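Local coordinates for protein serine protease inhibitor 1 (Coprinopsis cinerea, PDB 3VWC) that probably inhibits serine endopeptidases, as a fungal beta-trefoil protein of the I66 family of peptidase inhibitors, at residues A23-R26 and P30-I33. Numbering follows the deposited sequence.
Sequences AEDR and PKRI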
loop_
_atom_site.group_PDB
_atom_site.type_symbol
_atom_site.label_atom_id
_atom_site.label_comp_id
_atom_site.label_asym_id
_atom_site.label_seq_id
_atom_site.Cartn_x
_atom_site.Cartn_y
_atom_site.Cartn_z
ATOM N N ALA A 23 -9.557 -16.027 0.339
ATOM C CA ALA A 23 -10.983 -16.077 -0.018
ATOM C C ALA A 23 -11.515 -14.711 -0.402
ATOM O O ALA A 23 -11.579 -13.817 0.438
ATOM C CB ALA A 23 -11.814 -16.638 1.124
ATOM N N GLU A 24 -11.957 -14.576 -1.648
ATOM C CA GLU A 24 -12.768 -13.426 -2.024
ATOM C C GLU A 24 -13.924 -13.948 -2.866
ATOM O O GLU A 24 -13.812 -14.987 -3.517
ATOM C CB GLU A 24 -11.937 -12.412 -2.823
ATOM C CG GLU A 24 -10.822 -11.720 -2.010
ATOM C CD GLU A 24 -9.884 -10.902 -2.913
ATOM O OE1 GLU A 24 -9.681 -11.306 -4.067
ATOM O OE2 GLU A 24 -9.456 -9.803 -2.501
ATOM N N ASP A 25 -15.022 -13.223 -2.887
ATOM C CA ASP A 25 -16.088 -13.686 -3.764
ATOM C C ASP A 25 -15.821 -13.354 -5.238
ATOM O O ASP A 25 -14.851 -12.651 -5.576
ATOM C CB ASP A 25 -17.450 -13.248 -3.257
ATOM C CG ASP A 25 -17.707 -11.783 -3.448
ATOM O OD1 ASP A 25 -17.325 -11.262 -4.515
ATOM O OD2 ASP A 25 -18.436 -11.199 -2.604
ATOM N N ARG A 26 -16.622 -13.935 -6.121
ATOM C CA ARG A 26 -16.374 -13.902 -7.555
ATOM C C ARG A 26 -16.812 -12.620 -8.301
ATOM O O ARG A 26 -16.649 -12.504 -9.528
ATOM C CB ARG A 26 -17.036 -15.121 -8.203
ATOM C CG ARG A 26 -16.500 -16.470 -7.746
ATOM C CD ARG A 26 -16.314 -17.389 -8.959
ATOM N NE ARG A 26 -15.152 -16.992 -9.755
ATOM C CZ ARG A 26 -13.992 -17.648 -9.776
ATOM N NH1 ARG A 26 -13.846 -18.775 -9.084
ATOM N NH2 ARG A 26 -12.978 -17.182 -10.498
ATOM N N PRO A 30 -14.791 -3.713 -6.314
ATOM C CA PRO A 30 -13.420 -3.448 -5.807
ATOM C C PRO A 30 -13.127 -4.276 -4.558
ATOM O O PRO A 30 -14.014 -4.442 -3.686
ATOM C CB PRO A 30 -13.500 -1.966 -5.427
ATOM C CG PRO A 30 -14.434 -1.397 -6.448
ATOM C CD PRO A 30 -15.542 -2.466 -6.532
ATOM N N LYS A 31 -11.918 -4.790 -4.465
ATOM C CA LYS A 31 -11.570 -5.701 -3.388
ATOM C C LYS A 31 -10.714 -4.976 -2.366
ATOM O O LYS A 31 -9.757 -4.251 -2.738
ATOM C CB LYS A 31 -10.832 -6.921 -3.917
ATOM C CG LYS A 31 -11.688 -7.782 -4.895
ATOM C CD LYS A 31 -12.755 -8.547 -4.103
ATOM C CE LYS A 31 -13.688 -9.291 -5.096
ATOM N NZ LYS A 31 -14.819 -8.417 -5.607
ATOM N N ARG A 32 -10.952 -5.230 -1.079
ATOM C CA ARG A 32 -10.191 -4.519 -0.037
ATOM C C ARG A 32 -8.750 -4.980 -0.012
ATOM O O ARG A 32 -8.448 -6.188 -0.046
ATOM C CB ARG A 32 -10.806 -4.752 1.341
ATOM C CG ARG A 32 -12.089 -3.975 1.602
ATOM C CD ARG A 32 -12.641 -4.355 3.010
ATOM N NE ARG A 32 -13.982 -3.821 3.211
ATOM C CZ ARG A 32 -14.582 -3.632 4.394
ATOM N NH1 ARG A 32 -13.953 -3.857 5.572
ATOM N NH2 ARG A 32 -15.794 -3.108 4.391
ATOM N N ILE A 33 -7.866 -3.987 0.125
ATOM C CA ILE A 33 -6.494 -4.276 0.477
ATOM C C ILE A 33 -6.367 -4.255 1.978
ATOM O O ILE A 33 -6.865 -3.358 2.622
ATOM C CB ILE A 33 -5.495 -3.276 -0.180
ATOM C CG1 ILE A 33 -5.554 -3.337 -1.727
ATOM C CG2 ILE A 33 -4.071 -3.571 0.328
ATOM C CD1 ILE A 33 -5.303 -4.693 -2.308
HETATM O O HOH W 1 -9.988 -8.402 -0.007
HETATM O O HOH W 2 -16.280 -8.468 -3.230
#
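K31 reaches along the inside of the loop and touches both acidic residues, E24 with its methylenes and D25 with its far end. The carboxylate of E24 lies beside the aliphatic part of the lysine: OE2 approaches K31 CB at 3.5 Å, and the carboxyl carbon CD sits 3.9 Å from K31 CD. This is packing, not ion pairing, since E24 OE1 and K31 NZ remain 6.1 Å apart. Bends at chi2 (-73°) and chi4 (-85°) carry the lysine past E24 to D25, where CE rests 3.6 Å from the backbone O of D25. The ammonium and the D25 carboxylate form only a long salt bridge, OD1 to NZ 3.9 Å, which a water reinforces by accepting from K31 NZ (2.8 Å) and donating to D25 OD1. A second water links E24 to the strand, donating to E24 OE2 and to the backbone O of R32 (2.7 Å).

Further partners fix these groups. K31 NZ is hydrogen-bonded to the carbonyls of S27 and L29, D25 OD1 to the hydroxyl of S27, and E24 OE1 is salt-bridged to R20. The lysine thus ties together the loop that joins strands 18-19 and 31-35 of the beta-trefoil. Where this loop runs into strand 31-35, the backbone of K31 hydrogen-bonds with A73 of the antiparallel strand 70-73, while the lysine side chain also touches L75 in a neighbouring loop.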